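Side-chain contacts in 3-dehydroquinate dehydratase (Aquifex aeolicus, PDB 2EGZ), which catalyses the cis-dehydration of 3-dehydroquinate to 3-dehydroshikimate, the third step of the chorismate pathway, and works as a homodimer: residues T87-E90 and L96-K99; W125-V130 and V153-C158. All coordinates share one frame; numbering follows the deposited sequence.

Contact 1 (T87-E90 and L96-K99); sequences TDIE and LLVK
The one flat group that meets the helix is the backbone carbonyl of Glu-90: its O lies 3.7 Å from Leu-97 CD2. The Glu-90 carboxylate makes no bond to the helix segment; it is gripped at OE1 by the hydroxyl of Ser-93 and at OE2 by the backbone N of Ser-62, beside the substrate-binding Arg-61. The rest is aliphatic and centres on Ile-89, whose two branches split between two leucines. Its CG1 stands anti to the backbone N (chi1 -177°), and a turn at chi2 carries CD1 to Leu-96 CD1, 3.9 Å away, the two side chains meeting at about a right angle. The other branch of Ile-89, the methyl CG2, touches Leu-97 CD2 at 3.8 Å. Leu-97 CD2 therefore bears on both the isoleucine methyl and the carbonyl oxygen. This is the strand-to-helix half of a beta-alpha-beta unit in the TIM barrel. Strand 86-90 lies between strands 55-59 and 110-117, and Ile-89 is further covered by Phe-77 of helix 73-80 and by Leu-111 and Ile-113 of strand 110-117, while Leu-96 reaches Glu-74 of helix 73-80.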
ATOM      1  N   THR B  87      10.270   9.323 -14.844  1.00 13.06           N
ATOM      2  CA  THR B  87       9.712   8.005 -14.587  1.00 13.89           C
ATOM      3  C   THR B  87       8.969   8.178 -13.266  1.00 13.98           C
ATOM      4  O   THR B  87       9.527   8.695 -12.295  1.00 14.01           O
ATOM      5  CB  THR B  87      10.785   6.913 -14.421  1.00 15.14           C
ATOM      6  OG1 THR B  87      11.382   6.622 -15.692  1.00 14.95           O
ATOM      7  CG2 THR B  87      10.152   5.642 -13.863  1.00 14.69           C
ATOM      8  N   ASP B  88       7.700   7.788 -13.245  1.00 12.06           N
ATOM      9  CA  ASP B  88       6.889   7.897 -12.038  1.00 14.15           C
ATOM     10  C   ASP B  88       6.732   6.504 -11.438  1.00 13.50           C
ATOM     11  O   ASP B  88       6.145   5.621 -12.060  1.00 14.36           O
ATOM     12  CB  ASP B  88       5.505   8.478 -12.379  1.00 12.03           C
ATOM     13  CG  ASP B  88       4.610   8.643 -11.154  1.00 15.69           C
ATOM     14  OD1 ASP B  88       4.652   7.772 -10.256  1.00 15.98           O
ATOM     15  OD2 ASP B  88       3.842   9.634 -11.092  1.00 15.96           O
ATOM     16  N   ILE B  89       7.272   6.311 -10.241  1.00 13.86           N
ATOM     17  CA  ILE B  89       7.167   5.032  -9.549  1.00 14.82           C
ATOM     18  C   ILE B  89       6.479   5.312  -8.212  1.00 16.20           C
ATOM     19  O   ILE B  89       6.683   6.366  -7.620  1.00 15.81           O
ATOM     20  CB  ILE B  89       8.566   4.403  -9.312  1.00 14.05           C
ATOM     21  CG1 ILE B  89       8.429   3.027  -8.645  1.00 14.97           C
ATOM     22  CG2 ILE B  89       9.414   5.327  -8.460  1.00 16.15           C
ATOM     23  CD1 ILE B  89       7.709   1.998  -9.497  1.00 16.02           C
ATOM     24  N   GLU B  90       5.649   4.384  -7.747  1.00 16.15           N
ATOM     25  CA  GLU B  90       4.950   4.585  -6.479  1.00 16.99           C
ATOM     26  C   GLU B  90       5.893   4.386  -5.301  1.00 16.70           C
ATOM     27  O   GLU B  90       6.751   3.497  -5.320  1.00 17.56           O
ATOM     28  CB  GLU B  90       3.780   3.607  -6.331  1.00 18.07           C
ATOM     29  CG  GLU B  90       2.767   3.586  -7.471  1.00 20.93           C
ATOM     30  CD  GLU B  90       3.296   2.908  -8.721  1.00 22.11           C
ATOM     31  OE1 GLU B  90       4.201   2.051  -8.604  1.00 21.43           O
ATOM     32  OE2 GLU B  90       2.792   3.222  -9.820  1.00 22.24           O
ATOM     33  N   LEU B  96      11.554  -1.299  -6.086  1.00 29.15           N
ATOM     34  CA  LEU B  96      12.042  -0.728  -7.341  1.00 27.57           C
ATOM     35  C   LEU B  96      12.661   0.658  -7.188  1.00 27.16           C
ATOM     36  O   LEU B  96      13.329   1.143  -8.099  1.00 28.02           O
ATOM     37  CB  LEU B  96      10.898  -0.657  -8.357  1.00 26.24           C
ATOM     38  CG  LEU B  96      10.248  -1.984  -8.752  1.00 26.71           C
ATOM     39  CD1 LEU B  96       9.009  -1.729  -9.586  1.00 26.95           C
ATOM     40  CD2 LEU B  96      11.247  -2.830  -9.525  1.00 26.15           C
ATOM     41  N   LEU B  97      12.455   1.284  -6.033  1.00 27.08           N
ATOM     42  CA  LEU B  97      12.965   2.631  -5.784  1.00 25.36           C
ATOM     43  C   LEU B  97      14.466   2.848  -5.997  1.00 24.96           C
ATOM     44  O   LEU B  97      14.864   3.660  -6.839  1.00 24.19           O
ATOM     45  CB  LEU B  97      12.579   3.083  -4.368  1.00 24.99           C
ATOM     46  CG  LEU B  97      11.083   3.163  -4.034  1.00 23.50           C
ATOM     47  CD1 LEU B  97      10.911   3.624  -2.597  1.00 20.09           C
ATOM     48  CD2 LEU B  97      10.376   4.123  -4.985  1.00 24.19           C
ATOM     49  N   VAL B  98      15.299   2.144  -5.236  1.00 23.17           N
ATOM     50  CA  VAL B  98      16.748   2.304  -5.367  1.00 23.26           C
ATOM     51  C   VAL B  98      17.193   2.008  -6.794  1.00 22.13           C
ATOM     52  O   VAL B  98      18.016   2.723  -7.363  1.00 22.21           O
ATOM     53  CB  VAL B  98      17.508   1.364  -4.400  1.00 23.90           C
ATOM     54  CG1 VAL B  98      19.009   1.525  -4.584  1.00 24.99           C
ATOM     55  CG2 VAL B  98      17.111   1.668  -2.963  1.00 23.39           C
ATOM     56  N   LYS B  99      16.630   0.949  -7.357  1.00 22.86           N
ATOM     57  CA  LYS B  99      16.928   0.512  -8.714  1.00 25.33           C
ATOM     58  C   LYS B  99      16.607   1.590  -9.757  1.00 25.05           C
ATOM     59  O   LYS B  99      17.452   1.936 -10.584  1.00 24.84           O
ATOM     60  CB  LYS B  99      16.136  -0.766  -9.001  1.00 26.24           C
ATOM     61  CG  LYS B  99      16.235  -1.296 -10.415  1.00 31.18           C
ATOM     62  CD  LYS B  99      15.469  -2.609 -10.535  1.00 33.82           C
ATOM     63  CE  LYS B  99      15.340  -3.057 -11.978  1.00 35.71           C
ATOM     64  NZ  LYS B  99      16.660  -3.183 -12.643  1.00 38.37           N
TER

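Contact 2 (W125-V130 and V153-C158); sequences WIIREV and VARLLC
Two helices of the outer layer of the TIM barrel, 124-136 and 150-160, meet here through Ile-127 on one side and Leu-156 and Arg-155 on the other. The branches of Ile-127 share the work unequally. CG1 is anti to the carbonyl carbon (chi1 -68°) and the chain runs on extended, sending CD1 across the gap to Leu-156 CD1 at 4.1 Å. CG2 approaches that same leucine methyl, with CG2 of Ile-127 4.2 Å from CD1 of Leu-156. One methyl of Leu-156 thus rests against the tips of both isoleucine branches, at ordinary van der Waals distance. Between the two helix segments the closest pair of CA atoms, Ile-127 CA and Leu-156 CA, is 7.4 Å apart.

Strand 140-146 links the two helices in sequence and supplies the floor beneath them: Ile-143 touches both Ile-127 and Leu-156, and Leu-156 also reaches Val-145 and, on strand 168-172, Ser-171. On the outer side the aliphatic pair is flanked by Arg-155. A bend at chi3 (61°) turns its guanidinium toward helix 124-136 and sets Arg-155 NH2 3.9 Å from Ile-127 CD1, the flat group lying aslant to that methyl. Polar bonds hold the group there: NH2 donates to Asn-124 OD1 and to the carbonyl of Pro-122, and NH1 to the carbonyl of Thr-121. Helix 150-160 is thereby tied to the loop leading into helix 124-136 as well as to its first turn. That same end of helix 124-136 also faces the second subunit, where Trp-125 packs on Arg-68 of the other chain.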
ATOM      1  N   TRP B 125       1.097  14.120   9.343  1.00 14.52           N
ATOM      2  CA  TRP B 125       2.327  13.343   9.457  1.00 15.43           C
ATOM      3  C   TRP B 125       2.556  12.433   8.256  1.00 15.14           C
ATOM      4  O   TRP B 125       3.701  12.164   7.888  1.00 14.01           O
ATOM      5  CB  TRP B 125       2.358  12.525  10.759  1.00 18.25           C
ATOM      6  CG  TRP B 125       1.406  11.377  10.813  1.00 21.00           C
ATOM      7  CD1 TRP B 125       0.125  11.392  11.280  1.00 21.81           C
ATOM      8  CD2 TRP B 125       1.667  10.032  10.391  1.00 24.16           C
ATOM      9  NE1 TRP B 125      -0.428  10.135  11.182  1.00 23.58           N
ATOM     10  CE2 TRP B 125       0.496   9.283  10.641  1.00 24.49           C
ATOM     11  CE3 TRP B 125       2.779   9.387   9.832  1.00 25.09           C
ATOM     12  CZ2 TRP B 125       0.402   7.915  10.343  1.00 25.89           C
ATOM     13  CZ3 TRP B 125       2.686   8.025   9.536  1.00 27.32           C
ATOM     14  CH2 TRP B 125       1.503   7.307   9.796  1.00 25.50           C
ATOM     15  N   ILE B 126       1.471  11.964   7.646  1.00 13.88           N
ATOM     16  CA  ILE B 126       1.569  11.110   6.468  1.00 13.81           C
ATOM     17  C   ILE B 126       1.992  11.961   5.269  1.00 14.09           C
ATOM     18  O   ILE B 126       2.837  11.551   4.476  1.00 14.47           O
ATOM     19  CB  ILE B 126       0.221  10.417   6.171  1.00 15.78           C
ATOM     20  CG1 ILE B 126      -0.049   9.360   7.246  1.00 15.46           C
ATOM     21  CG2 ILE B 126       0.244   9.781   4.785  1.00 16.12           C
ATOM     22  CD1 ILE B 126      -1.340   8.585   7.054  1.00 18.86           C
ATOM     23  N   ILE B 127       1.407  13.148   5.142  1.00 11.47           N
ATOM     24  CA  ILE B 127       1.772  14.042   4.048  1.00 13.32           C
ATOM     25  C   ILE B 127       3.273  14.328   4.116  1.00 12.56           C
ATOM     26  O   ILE B 127       3.987  14.222   3.117  1.00 12.68           O
ATOM     27  CB  ILE B 127       1.005  15.383   4.141  1.00 12.32           C
ATOM     28  CG1 ILE B 127      -0.481  15.137   3.880  1.00 12.72           C
ATOM     29  CG2 ILE B 127       1.587  16.398   3.152  1.00 14.45           C
ATOM     30  CD1 ILE B 127      -1.366  16.344   4.093  1.00 11.08           C
ATOM     31  N   ARG B 128       3.753  14.677   5.306  1.00 12.76           N
ATOM     32  CA  ARG B 128       5.167  14.981   5.484  1.00 13.88           C
ATOM     33  C   ARG B 128       6.075  13.774   5.264  1.00 14.33           C
ATOM     34  O   ARG B 128       7.163  13.909   4.711  1.00 14.34           O
ATOM     35  CB  ARG B 128       5.416  15.570   6.879  1.00 13.04           C
ATOM     36  CG  ARG B 128       4.829  16.964   7.076  1.00 15.01           C
ATOM     37  CD  ARG B 128       5.299  17.572   8.396  1.00 15.82           C
ATOM     38  NE  ARG B 128       4.727  16.871   9.541  1.00 19.27           N
ATOM     39  CZ  ARG B 128       3.648  17.273  10.203  1.00 17.36           C
ATOM     40  NH1 ARG B 128       3.013  18.386   9.849  1.00 16.63           N
ATOM     41  NH2 ARG B 128       3.198  16.551  11.218  1.00 18.47           N
ATOM     42  N   GLU B 129       5.636  12.598   5.699  1.00 16.65           N
ATOM     43  CA  GLU B 129       6.448  11.398   5.522  1.00 18.11           C
ATOM     44  C   GLU B 129       6.605  11.051   4.047  1.00 17.67           C
ATOM     45  O   GLU B 129       7.687  10.659   3.607  1.00 17.17           O
ATOM     46  CB  GLU B 129       5.834  10.209   6.253  1.00 21.52           C
ATOM     47  CG  GLU B 129       6.694   8.959   6.161  1.00 25.70           C
ATOM     48  CD  GLU B 129       6.102   7.794   6.915  1.00 29.31           C
ATOM     49  OE1 GLU B 129       5.843   7.945   8.128  1.00 31.93           O
ATOM     50  OE2 GLU B 129       5.897   6.729   6.297  1.00 32.41           O
ATOM     51  N   VAL B 130       5.521  11.181   3.288  1.00 16.32           N
ATOM     52  CA  VAL B 130       5.565  10.889   1.858  1.00 14.85           C
ATOM     53  C   VAL B 130       6.573  11.809   1.189  1.00 14.79           C
ATOM     54  O   VAL B 130       7.374  11.376   0.360  1.00 15.84           O
ATOM     55  CB  VAL B 130       4.171  11.085   1.203  1.00 16.44           C
ATOM     56  CG1 VAL B 130       4.288  11.052  -0.317  1.00 17.30           C
ATOM     57  CG2 VAL B 130       3.225   9.989   1.679  1.00 16.53           C
ATOM     58  N   VAL B 153      -7.764  21.014   1.043  1.00 10.37           N
ATOM     59  CA  VAL B 153      -6.911  21.583   0.001  1.00  9.74           C
ATOM     60  C   VAL B 153      -5.894  22.507   0.651  1.00  9.83           C
ATOM     61  O   VAL B 153      -4.694  22.378   0.430  1.00  8.94           O
ATOM     62  CB  VAL B 153      -7.738  22.396  -1.016  1.00 10.61           C
ATOM     63  CG1 VAL B 153      -6.835  22.902  -2.140  1.00 11.72           C
ATOM     64  CG2 VAL B 153      -8.860  21.536  -1.573  1.00 12.20           C
ATOM     65  N   ALA B 154      -6.385  23.431   1.467  1.00  8.24           N
ATOM     66  CA  ALA B 154      -5.519  24.374   2.157  1.00  9.92           C
ATOM     67  C   ALA B 154      -4.470  23.623   2.975  1.00 10.06           C
ATOM     68  O   ALA B 154      -3.293  23.988   2.978  1.00 11.01           O
ATOM     69  CB  ALA B 154      -6.362  25.275   3.066  1.00 11.89           C
ATOM     70  N   ARG B 155      -4.903  22.564   3.657  1.00  9.93           N
ATOM     71  CA  ARG B 155      -4.014  21.768   4.500  1.00 11.40           C
ATOM     72  C   ARG B 155      -2.898  21.097   3.704  1.00 10.07           C
ATOM     73  O   ARG B 155      -1.727  21.181   4.074  1.00  9.41           O
ATOM     74  CB  ARG B 155      -4.834  20.722   5.269  1.00 12.74           C
ATOM     75  CG  ARG B 155      -4.079  20.018   6.390  1.00 14.03           C
ATOM     76  CD  ARG B 155      -5.055  19.375   7.375  1.00 14.78           C
ATOM     77  NE  ARG B 155      -5.907  18.366   6.745  1.00 13.92           N
ATOM     78  CZ  ARG B 155      -5.506  17.141   6.415  1.00 13.25           C
ATOM     79  NH1 ARG B 155      -6.356  16.295   5.844  1.00 14.09           N
ATOM     80  NH2 ARG B 155      -4.258  16.758   6.653  1.00 13.52           N
ATOM     81  N   LEU B 156      -3.252  20.433   2.608  1.00 10.72           N
ATOM     82  CA  LEU B 156      -2.245  19.772   1.783  1.00  9.64           C
ATOM     83  C   LEU B 156      -1.197  20.776   1.315  1.00  9.78           C
ATOM     84  O   LEU B 156       0.007  20.522   1.396  1.00 11.91           O
ATOM     85  CB  LEU B 156      -2.887  19.123   0.549  1.00  9.14           C
ATOM     86  CG  LEU B 156      -1.885  18.571  -0.482  1.00  8.61           C
ATOM     87  CD1 LEU B 156      -1.091  17.428   0.145  1.00  8.36           C
ATOM     88  CD2 LEU B 156      -2.616  18.094  -1.737  1.00  6.38           C
ATOM     89  N   LEU B 157      -1.657  21.923   0.828  1.00  9.20           N
ATOM     90  CA  LEU B 157      -0.739  22.942   0.323  1.00  9.82           C
ATOM     91  C   LEU B 157       0.143  23.539   1.408  1.00 10.51           C
ATOM     92  O   LEU B 157       1.355  23.686   1.226  1.00 12.41           O
ATOM     93  CB  LEU B 157      -1.527  24.048  -0.382  1.00  9.95           C
ATOM     94  CG  LEU B 157      -2.292  23.584  -1.627  1.00 10.63           C
ATOM     95  CD1 LEU B 157      -3.240  24.672  -2.100  1.00 12.50           C
ATOM     96  CD2 LEU B 157      -1.301  23.222  -2.728  1.00 13.93           C
ATOM     97  N   CYS B 158      -0.456  23.871   2.543  1.00 11.03           N
ATOM     98  CA  CYS B 158       0.301  24.462   3.638  1.00 12.24           C
ATOM     99  C   CYS B 158       1.284  23.516   4.316  1.00 12.63           C
ATOM    100  O   CYS B 158       2.406  23.909   4.646  1.00  9.97           O
ATOM    101  CB  CYS B 158      -0.659  25.039   4.673  1.00 15.09           C
ATOM    102  SG  CYS B 158      -1.580  26.429   4.005  1.00 20.06           S
TER

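How the contacts relate
Contact 1 and contact 2 lie in series along one TIM barrel, their centres 21 Å apart and their nearest atoms about 8 Å apart, so they do not touch. One is strand to helix, the other helix to helix. Strand 110-117 separates strands 86-90 and 140-146 in the sheet. Contact 1 is nearer the active site: the Glu-90 side chain is about 3 Å from that of Arg-61 and about 5 Å from that of His-116, and Asp-88 forms a long, weak ion pair with the Schiff-base Lys-142. In contact 2, Leu-156 stays behind the strand, its side chain about 9 Å from that of Lys-142 and about 10 Å from that of Arg-180.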